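Local structure of hypothetical bacterial 6-phosphogluconolactonase (Bacteroides fragilis, 3SCY) at residues Thr20-Thr31 with Leu44-Leu55; Arg151-Cys159 with Ala171-His180. The protein is a putative 6-phosphogluconolactonase, a seven-bladed beta-propeller that probably hydrolyses the lactone of 6-phosphogluconate. All blocks are in the same frame, centred on the assembly; numbering follows the deposited sequence. Where two conformers were deposited one is given.

Contact 1 of 2, residues Thr20-Thr31 with Leu44-Leu55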
loop_
_atom_site.group_PDB
_atom_site.type_symbol
_atom_site.label_atom_id
_atom_site.label_comp_id
_atom_site.label_asym_id
_atom_site.label_seq_id
_atom_site.Cartn_x
_atom_site.Cartn_y
_atom_site.Cartn_z
ATOM N N THR A 20 9.066 8.083 3.096
ATOM C CA THR A 20 8.765 9.511 3.212
ATOM C C THR A 20 8.856 10.254 1.901
ATOM O O THR A 20 9.314 9.711 0.900
ATOM C CB THR A 20 9.838 10.160 4.128
ATOM O OG1 THR A 20 11.110 10.175 3.451
ATOM C CG2 THR A 20 9.963 9.482 5.508
ATOM N N TYR A 21 8.459 11.532 1.928
ATOM C CA TYR A 21 8.781 12.470 0.855
ATOM C C TYR A 21 10.002 13.236 1.334
ATOM O O TYR A 21 10.098 13.570 2.520
ATOM C CB TYR A 21 7.617 13.391 0.523
ATOM C CG TYR A 21 6.561 12.698 -0.305
ATOM C CD1 TYR A 21 6.822 12.298 -1.610
ATOM C CD2 TYR A 21 5.312 12.405 0.229
ATOM C CE1 TYR A 21 5.848 11.670 -2.382
ATOM C CE2 TYR A 21 4.325 11.791 -0.536
ATOM C CZ TYR A 21 4.605 11.401 -1.834
ATOM O OH TYR A 21 3.629 10.762 -2.569
ATOM N N THR A 22 10.966 13.471 0.434
ATOM C CA THR A 22 12.227 14.087 0.826
ATOM C C THR A 22 12.357 15.567 0.394
ATOM O O THR A 22 13.479 16.069 0.404
ATOM C CB THR A 22 13.389 13.244 0.277
ATOM O OG1 THR A 22 13.225 13.040 -1.132
ATOM C CG2 THR A 22 13.482 11.890 0.960
ATOM N N SER A 23 11.227 16.272 0.094
ATOM C CA SER A 23 11.234 17.711 -0.273
ATOM C C SER A 23 11.639 18.587 0.910
ATOM O O SER A 23 12.010 19.744 0.710
ATOM C CB SER A 23 9.873 18.167 -0.798
ATOM O OG SER A 23 8.795 17.694 -0.002
ATOM N N GLY A 24 11.545 18.042 2.122
ATOM C CA GLY A 24 11.918 18.737 3.349
ATOM C C GLY A 24 13.219 18.210 3.918
ATOM O O GLY A 24 14.193 18.046 3.181
ATOM N N ASN A 25 13.221 17.889 5.223
ATOM C CA ASN A 25 14.392 17.429 5.980
ATOM C C ASN A 25 14.573 15.912 5.988
ATOM O O ASN A 25 15.577 15.444 6.527
ATOM C CB ASN A 25 14.321 17.917 7.431
ATOM C CG ASN A 25 14.553 19.393 7.616
ATOM O OD1 ASN A 25 15.378 20.019 6.935
ATOM N ND2 ASN A 25 13.856 19.972 8.583
ATOM N N SER A 26 13.618 15.137 5.430
ATOM C CA SER A 26 13.779 13.680 5.441
ATOM C C SER A 26 14.936 13.210 4.566
ATOM O O SER A 26 15.087 13.711 3.451
ATOM C CB SER A 26 12.511 12.997 4.946
ATOM O OG SER A 26 12.745 11.610 4.785
ATOM N N LYS A 27 15.733 12.239 5.057
ATOM C CA LYS A 27 16.837 11.659 4.288
ATOM C C LYS A 27 16.316 10.619 3.299
ATOM O O LYS A 27 16.948 10.357 2.280
ATOM C CB LYS A 27 17.889 10.999 5.199
ATOM C CG LYS A 27 18.770 11.968 5.974
ATOM C CD LYS A 27 19.648 11.210 6.955
ATOM C CE LYS A 27 20.491 12.114 7.816
ATOM N NZ LYS A 27 21.677 12.633 7.087
ATOM N N GLY A 28 15.176 10.015 3.626
ATOM C CA GLY A 28 14.585 8.992 2.779
ATOM C C GLY A 28 13.854 7.930 3.559
ATOM O O GLY A 28 12.673 8.087 3.867
ATOM N N ILE A 29 14.525 6.793 3.793
ATOM C CA ILE A 29 13.891 5.673 4.523
ATOM C C ILE A 29 14.430 5.634 5.930
ATOM O O ILE A 29 15.646 5.672 6.115
ATOM C CB ILE A 29 14.130 4.301 3.815
ATOM C CG1 ILE A 29 13.556 4.311 2.394
ATOM C CG2 ILE A 29 13.509 3.163 4.624
ATOM C CD1 ILE A 29 13.993 3.106 1.546
ATOM N N TYR A 30 13.539 5.463 6.900
ATOM C CA TYR A 30 13.914 5.358 8.299
ATOM C C TYR A 30 13.472 4.007 8.811
ATOM O O TYR A 30 12.410 3.502 8.410
ATOM C CB TYR A 30 13.282 6.487 9.113
ATOM C CG TYR A 30 13.811 7.857 8.757
ATOM C CD1 TYR A 30 13.242 8.597 7.723
ATOM C CD2 TYR A 30 14.919 8.391 9.411
ATOM C CE1 TYR A 30 13.754 9.839 7.359
ATOM C CE2 TYR A 30 15.447 9.631 9.048
ATOM C CZ TYR A 30 14.840 10.363 8.039
ATOM O OH TYR A 30 15.336 11.581 7.655
ATOM N N THR A 31 14.292 3.402 9.672
ATOM C CA THR A 31 13.956 2.109 10.257
ATOM C C THR A 31 13.914 2.217 11.777
ATOM O O THR A 31 14.662 3.003 12.372
ATOM C CB THR A 31 14.890 1.013 9.812
ATOM O OG1 THR A 31 16.214 1.351 10.207
ATOM C CG2 THR A 31 14.837 0.765 8.301
ATOM N N LEU A 44 16.570 2.846 14.485
ATOM C CA LEU A 44 17.671 1.937 14.201
ATOM C C LEU A 44 18.613 2.559 13.199
ATOM O O LEU A 44 19.787 2.750 13.479
ATOM C CB LEU A 44 17.165 0.560 13.686
ATOM C CG LEU A 44 16.276 -0.266 14.634
ATOM C CD1 LEU A 44 15.720 -1.491 13.916
ATOM C CD2 LEU A 44 17.047 -0.721 15.876
ATOM N N SER A 45 18.115 2.870 12.007
ATOM C CA SER A 45 18.992 3.385 10.968
ATOM C C SER A 45 18.188 4.211 9.994
ATOM O O SER A 45 17.006 4.451 10.205
ATOM C CB SER A 45 19.679 2.220 10.238
ATOM O OG SER A 45 20.727 2.652 9.388
ATOM N N ASP A 46 18.834 4.655 8.941
ATOM C CA ASP A 46 18.177 5.384 7.874
ATOM C C ASP A 46 18.954 5.204 6.603
ATOM O O ASP A 46 20.104 4.771 6.640
ATOM C CB ASP A 46 17.996 6.877 8.215
ATOM C CG ASP A 46 19.286 7.610 8.490
ATOM O OD1 ASP A 46 20.098 7.750 7.548
ATOM O OD2 ASP A 46 19.470 8.078 9.639
ATOM N N ALA A 47 18.317 5.485 5.477
ATOM C CA ALA A 47 18.948 5.375 4.170
ATOM C C ALA A 47 18.618 6.606 3.357
ATOM O O ALA A 47 17.450 7.007 3.293
ATOM C CB ALA A 47 18.479 4.112 3.445
ATOM N N GLU A 48 19.646 7.227 2.771
ATOM C CA GLU A 48 19.480 8.377 1.892
ATOM C C GLU A 48 18.957 7.864 0.560
ATOM O O GLU A 48 19.649 7.127 -0.155
ATOM C CB GLU A 48 20.783 9.163 1.731
ATOM C CG GLU A 48 21.081 9.989 2.964
ATOM C CD GLU A 48 21.845 11.284 2.771
ATOM O OE1 GLU A 48 21.927 11.782 1.625
ATOM O OE2 GLU A 48 22.336 11.820 3.788
ATOM N N VAL A 49 17.695 8.202 0.281
ATOM C CA VAL A 49 16.925 7.777 -0.900
ATOM C C VAL A 49 15.956 8.891 -1.253
ATOM O O VAL A 49 15.303 9.382 -0.354
ATOM C CB VAL A 49 16.127 6.454 -0.663
ATOM C CG1 VAL A 49 15.736 5.814 -1.991
ATOM C CG2 VAL A 49 16.870 5.460 0.220
ATOM N N ALA A 50 15.827 9.253 -2.528
ATOM C CA ALA A 50 14.911 10.321 -2.915
ATOM C C ALA A 50 13.480 9.837 -3.080
ATOM O O ALA A 50 13.241 8.823 -3.731
ATOM C CB ALA A 50 15.396 10.950 -4.198
ATOM N N ASN A 51 12.521 10.560 -2.435
ATOM C CA ASN A 51 11.078 10.298 -2.461
ATOM C C ASN A 51 10.719 8.793 -2.439
ATOM O O ASN A 51 9.990 8.314 -3.321
ATOM C CB ASN A 51 10.403 10.967 -3.645
ATOM C CG ASN A 51 10.288 12.448 -3.470
ATOM O OD1 ASN A 51 10.328 12.964 -2.358
ATOM N ND2 ASN A 51 10.339 13.162 -4.580
ATOM N N PRO A 52 11.174 8.053 -1.406
ATOM C CA PRO A 52 10.765 6.643 -1.277
ATOM C C PRO A 52 9.358 6.570 -0.644
ATOM O O PRO A 52 9.190 6.189 0.526
ATOM C CB PRO A 52 11.854 6.070 -0.371
ATOM C CG PRO A 52 12.212 7.209 0.542
ATOM C CD PRO A 52 12.035 8.475 -0.270
ATOM N N SER A 53 8.340 7.035 -1.408
ATOM C CA SER A 53 6.994 7.186 -0.842
ATOM C C SER A 53 6.242 5.866 -0.627
ATOM O O SER A 53 5.211 5.841 0.053
ATOM C CB SER A 53 6.160 8.123 -1.690
ATOM O OG SER A 53 5.954 7.509 -2.946
ATOM N N TYR A 54 6.744 4.797 -1.212
ATOM C CA TYR A 54 6.198 3.470 -1.012
ATOM C C TYR A 54 7.344 2.502 -1.090
ATOM O O TYR A 54 8.251 2.661 -1.913
ATOM C CB TYR A 54 5.076 3.113 -2.038
ATOM C CG TYR A 54 4.040 2.199 -1.426
ATOM C CD1 TYR A 54 2.983 2.719 -0.679
ATOM C CD2 TYR A 54 4.186 0.811 -1.475
ATOM C CE1 TYR A 54 2.107 1.888 0.017
ATOM C CE2 TYR A 54 3.294 -0.033 -0.797
ATOM C CZ TYR A 54 2.261 0.518 -0.055
ATOM O OH TYR A 54 1.365 -0.269 0.647
ATOM N N LEU A 55 7.303 1.503 -0.245
ATOM C CA LEU A 55 8.336 0.486 -0.219
ATOM C C LEU A 55 7.752 -0.823 0.274
ATOM O O LEU A 55 6.698 -0.861 0.917
ATOM C CB LEU A 55 9.535 0.921 0.669
ATOM C CG LEU A 55 9.231 1.431 2.088
ATOM C CD1 LEU A 55 8.975 0.297 3.045
ATOM C CD2 LEU A 55 10.420 2.190 2.638
HETATM O O HOH W 1 9.359 15.380 -2.029
HETATM O O HOH W 2 23.285 10.163 5.552
HETATM O O HOH W 3 22.693 14.206 5.126
#
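Thr22 and Asn51 grip each other through two nearly straight bonds: the backbone N of Thr22 gives its hydrogen to Asn51 OD1 at 2.9 Å, and the backbone N of Asn51 returns one to Thr22 OG1, also at 2.9 Å. A chi1 of 53° tucks this OG1 between the backbone N and carbonyl carbon of Thr22, where it meets the Asn51 amide. The pair ties the loop after strand 13-20 to the linker that leaves strand 41-48 for the next blade of the beta-propeller. OD1 of Asn51 also accepts a bond from a water, while its ND2 is held by the backbone O of Glu69. The same OD1 sits at the edge of the Tyr21 ring, whose plane stands 73° from the amide; Ser53 CB lies 3.6 Å from Tyr21 CE1, and the hydroxyls of both residues bond to Glu69.

Strands 28-31 and 44-48 run antiparallel, and Ile29 and Ala47 exchange both backbone bonds. The ladder ends in a classic beta bulge, where Leu44 and Ser45 face Thr31. At the opposite end, Lys27 NZ and Glu48 OE2 form a weak, exposed salt bridge of 3.5 Å; two waters also link them, one only weakly held by NZ. On the face shared with Ala47, Ile29 runs alongside Pro52, pointing the opposite way, touches Phe80 of the next blade, and meets Leu55 tip to tip, CG1 and CG2 each 3.8 Å from Leu55 CD2.

Contact 2 of 2, residues Arg151-Cys159 with Ala171-His180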
loop_
_atom_site.group_PDB
_atom_site.type_symbol
_atom_site.label_atom_id
_atom_site.label_comp_id
_atom_site.label_asym_id
_atom_site.label_seq_id
_atom_site.Cartn_x
_atom_site.Cartn_y
_atom_site.Cartn_z
ATOM N N ARG A 151 -8.907 15.676 -11.481
ATOM C CA ARG A 151 -8.237 14.456 -11.064
ATOM C C ARG A 151 -8.310 13.269 -12.026
ATOM O O ARG A 151 -7.513 12.343 -11.858
ATOM C CB ARG A 151 -8.797 14.024 -9.697
ATOM C CG ARG A 151 -8.564 15.030 -8.558
ATOM C CD ARG A 151 -7.096 15.226 -8.175
ATOM N NE ARG A 151 -6.362 13.965 -7.963
ATOM C CZ ARG A 151 -6.305 13.301 -6.811
ATOM N NH1 ARG A 151 -6.958 13.747 -5.744
ATOM N NH2 ARG A 151 -5.594 12.183 -6.718
ATOM N N GLN A 152 -9.225 13.272 -13.012
ATOM C CA GLN A 152 -9.394 12.106 -13.894
ATOM C C GLN A 152 -9.292 12.470 -15.382
ATOM O O GLN A 152 -10.077 11.982 -16.192
ATOM C CB GLN A 152 -10.744 11.421 -13.589
ATOM C CG GLN A 152 -10.901 10.979 -12.127
ATOM C CD GLN A 152 -12.215 10.288 -11.856
ATOM O OE1 GLN A 152 -13.297 10.878 -11.979
ATOM N NE2 GLN A 152 -12.155 9.022 -11.472
ATOM N N THR A 153 -8.284 13.275 -15.744
ATOM C CA THR A 153 -8.059 13.718 -17.131
ATOM C C THR A 153 -7.329 12.634 -17.929
ATOM O O THR A 153 -7.236 12.723 -19.153
ATOM C CB THR A 153 -7.247 15.028 -17.139
ATOM O OG1 THR A 153 -5.948 14.769 -16.609
ATOM C CG2 THR A 153 -7.908 16.131 -16.330
HETATM N N MSE A 154 -6.808 11.611 -17.224
HETATM C CA MSE A 154 -6.003 10.528 -17.793
HETATM C C MSE A 154 -5.933 9.369 -16.818
HETATM O O MSE A 154 -6.256 9.565 -15.643
HETATM C CB MSE A 154 -4.563 11.034 -18.076
HETATM C CG MSE A 154 -3.922 11.713 -16.869
HETATM SE SE MSE A 154 -2.063 12.236 -17.046
HETATM C CE MSE A 154 -2.055 12.956 -18.877
ATOM N N PRO A 155 -5.416 8.189 -17.220
ATOM C CA PRO A 155 -5.244 7.114 -16.228
ATOM C C PRO A 155 -4.227 7.524 -15.152
ATOM O O PRO A 155 -3.289 8.288 -15.421
ATOM C CB PRO A 155 -4.733 5.931 -17.064
ATOM C CG PRO A 155 -5.131 6.263 -18.468
ATOM C CD PRO A 155 -4.975 7.746 -18.559
ATOM N N HIS A 156 -4.460 7.082 -13.924
ATOM C CA HIS A 156 -3.570 7.318 -12.793
ATOM C C HIS A 156 -3.504 6.018 -12.048
ATOM O O HIS A 156 -4.470 5.638 -11.397
ATOM C CB HIS A 156 -4.084 8.472 -11.915
ATOM C CG HIS A 156 -4.030 9.833 -12.555
ATOM N ND1 HIS A 156 -2.829 10.418 -12.912
ATOM C CD2 HIS A 156 -5.034 10.708 -12.822
ATOM C CE1 HIS A 156 -3.139 11.608 -13.424
ATOM N NE2 HIS A 156 -4.451 11.823 -13.397
ATOM N N LEU A 157 -2.405 5.296 -12.191
ATOM C CA LEU A 157 -2.291 3.976 -11.592
ATOM C C LEU A 157 -1.788 4.102 -10.164
ATOM O O LEU A 157 -0.765 4.729 -9.920
ATOM C CB LEU A 157 -1.401 3.093 -12.483
ATOM C CG LEU A 157 -2.133 2.347 -13.624
ATOM C CD1 LEU A 157 -2.868 1.138 -13.073
ATOM C CD2 LEU A 157 -3.096 3.265 -14.424
ATOM N N HIS A 158 -2.548 3.552 -9.201
ATOM C CA HIS A 158 -2.269 3.796 -7.794
ATOM C C HIS A 158 -2.038 2.579 -6.942
ATOM O O HIS A 158 -1.651 2.736 -5.775
ATOM C CB HIS A 158 -3.433 4.593 -7.166
ATOM C CG HIS A 158 -2.973 5.671 -6.234
ATOM N ND1 HIS A 158 -2.030 5.428 -5.247
ATOM C CD2 HIS A 158 -3.353 6.967 -6.167
ATOM C CE1 HIS A 158 -1.827 6.598 -4.655
ATOM N NE2 HIS A 158 -2.630 7.538 -5.151
ATOM N N CYS A 159 -2.265 1.375 -7.490
ATOM C CA CYS A 159 -2.105 0.159 -6.732
ATOM C C CYS A 159 -1.928 -0.991 -7.677
ATOM O O CYS A 159 -2.505 -0.976 -8.765
ATOM C CB CYS A 159 -3.320 -0.057 -5.830
ATOM S SG CYS A 159 -3.104 -1.348 -4.571
ATOM N N ALA A 171 -4.841 -3.947 -10.991
ATOM C CA ALA A 171 -4.229 -2.633 -10.929
ATOM C C ALA A 171 -5.290 -1.546 -10.841
ATOM O O ALA A 171 -6.094 -1.383 -11.775
ATOM C CB ALA A 171 -3.346 -2.434 -12.152
ATOM N N ASP A 172 -5.289 -0.789 -9.726
ATOM C CA ASP A 172 -6.300 0.257 -9.510
ATOM C C ASP A 172 -5.972 1.495 -10.287
ATOM O O ASP A 172 -4.854 2.023 -10.167
ATOM C CB ASP A 172 -6.385 0.621 -8.017
ATOM C CG ASP A 172 -6.884 -0.467 -7.101
ATOM O OD1 ASP A 172 -7.424 -1.468 -7.607
ATOM O OD2 ASP A 172 -6.766 -0.296 -5.854
ATOM N N ASP A 173 -6.955 1.995 -11.033
ATOM C CA ASP A 173 -6.772 3.176 -11.854
ATOM C C ASP A 173 -7.709 4.273 -11.395
ATOM O O ASP A 173 -8.898 4.316 -11.748
ATOM C CB ASP A 173 -6.982 2.816 -13.315
ATOM C CG ASP A 173 -6.766 3.925 -14.333
ATOM O OD1 ASP A 173 -6.634 5.106 -13.923
ATOM O OD2 ASP A 173 -6.729 3.613 -15.533
ATOM N N LEU A 174 -7.133 5.207 -10.636
ATOM C CA LEU A 174 -7.865 6.333 -10.073
ATOM C C LEU A 174 -8.452 7.210 -11.171
ATOM O O LEU A 174 -9.554 7.756 -11.009
ATOM C CB LEU A 174 -6.923 7.136 -9.137
ATOM C CG LEU A 174 -7.477 8.453 -8.501
ATOM C CD1 LEU A 174 -6.849 8.692 -7.133
ATOM C CD2 LEU A 174 -7.247 9.690 -9.428
ATOM N N GLY A 175 -7.727 7.336 -12.281
ATOM C CA GLY A 175 -8.160 8.196 -13.368
ATOM C C GLY A 175 -9.310 7.706 -14.215
ATOM O O GLY A 175 -10.017 8.528 -14.804
ATOM N N THR A 176 -9.489 6.381 -14.328
ATOM C CA THR A 176 -10.543 5.871 -15.215
ATOM C C THR A 176 -11.615 5.063 -14.477
ATOM O O THR A 176 -12.463 4.472 -15.148
ATOM C CB THR A 176 -9.936 5.038 -16.353
ATOM O OG1 THR A 176 -9.427 3.819 -15.812
ATOM C CG2 THR A 176 -8.849 5.784 -17.109
ATOM N N ASP A 177 -11.586 5.030 -13.119
ATOM C CA ASP A 177 -12.589 4.290 -12.323
ATOM C C ASP A 177 -12.603 2.797 -12.691
ATOM O O ASP A 177 -13.662 2.182 -12.767
ATOM C CB ASP A 177 -13.994 4.918 -12.485
ATOM C CG ASP A 177 -14.047 6.298 -11.869
ATOM O OD1 ASP A 177 -13.574 6.452 -10.721
ATOM O OD2 ASP A 177 -14.547 7.224 -12.533
ATOM N N GLN A 178 -11.432 2.226 -12.892
ATOM C CA GLN A 178 -11.305 0.818 -13.249
ATOM C C GLN A 178 -10.251 0.123 -12.431
ATOM O O GLN A 178 -9.315 0.750 -11.947
ATOM C CB GLN A 178 -10.944 0.654 -14.744
ATOM C CG GLN A 178 -12.058 1.039 -15.706
ATOM C CD GLN A 178 -11.586 0.960 -17.136
ATOM O OE1 GLN A 178 -10.684 1.682 -17.573
ATOM N NE2 GLN A 178 -12.211 0.096 -17.902
ATOM N N ILE A 179 -10.410 -1.185 -12.289
ATOM C CA ILE A 179 -9.427 -2.104 -11.755
ATOM C C ILE A 179 -9.038 -2.974 -12.960
ATOM O O ILE A 179 -9.849 -3.789 -13.412
ATOM C CB ILE A 179 -9.919 -2.933 -10.552
ATOM C CG1 ILE A 179 -10.384 -2.007 -9.396
ATOM C CG2 ILE A 179 -8.796 -3.883 -10.080
ATOM C CD1 ILE A 179 -11.284 -2.714 -8.324
ATOM N N HIS A 180 -7.838 -2.758 -13.500
ATOM C CA HIS A 180 -7.322 -3.515 -14.643
ATOM C C HIS A 180 -6.896 -4.915 -14.192
ATOM O O HIS A 180 -6.363 -5.071 -13.094
ATOM C CB HIS A 180 -6.160 -2.764 -15.297
ATOM C CG HIS A 180 -6.547 -1.396 -15.746
ATOM N ND1 HIS A 180 -7.246 -1.191 -16.936
ATOM C CD2 HIS A 180 -6.300 -0.201 -15.166
ATOM C CE1 HIS A 180 -7.428 0.119 -17.015
ATOM N NE2 HIS A 180 -6.867 0.760 -15.986
#
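Strands 157-159 and 171-173 are antiparallel neighbours whose short axes approach to 4.9 Å at 133°, joined by backbone bonds from His158 N to Asp172 O, Asp172 N to Cys159 O and Leu174 N to His156 O. Beyond this short ladder the side chain of Asp173 takes over. With CG anti to the backbone N (chi1 -177°), its carboxylate reaches across to the other segment, and OD1 receives His156 N at 2.9 Å from above the carboxylate plane. The amides of Gly175 and Thr176 add weak bonds to this oxygen. OD2 offers its anti lone pair to His180 NE2 at 2.9 Å, in the plane of the imidazole and almost straight (177°), which fixes the rotation of that ring.

Asp173 thus ties together three parts of one propeller blade: the loop entering strand 157-162, the turn after strand 168-173, and strand 178-184, at whose start Asp177 and Gln178 both face Asp173 in a G1 beta bulge. Gln152 holds the turn through its side-chain amide, the extended chain bringing NE2 2.9 Å from Leu174 O, within the amide plane; a weaker bond runs to Asp177 OD1, whose carboxylate also takes the backbone amides of Gly210 and Gly212. CA of Gly175 lies 3.3 Å from O of Met154 (modelled as selenomethionine), a close CA-H...O contact. The methyls of Leu174 pack against Arg151 and His158: CD1 is 3.7 Å from Arg151 NH2 and 4.0 Å from His158 CD2. Arg151 NH2 also bonds to Tyr117 OH, while NH1 makes a salt bridge to Glu230. Leu157 sets CD1 3.7 Å from Ala171 CB.

Overall arrangement
Both contacts join neighbouring antiparallel strands and the loops at their ends, but in different blades: contact 1 involves strands 28-35 and 41-48, contact 2 strands 157-162 and 168-173. Their centres lie about 26 Å apart, and their nearest atoms about 7 Å. Contact 1 is partly buried; it includes an outermost strand of its four-stranded sheet, with an exposed, water-bridged salt bridge and a buried apolar group round Ile29. Contact 2 is almost wholly buried, and several of its polar bonds converge on the Asp173 carboxylate. Each places one side chain, Tyr21 or His158, about 3 Å from a bound unidentified molecule, probably from the crystallisation liquor and so only a hint of a pocket.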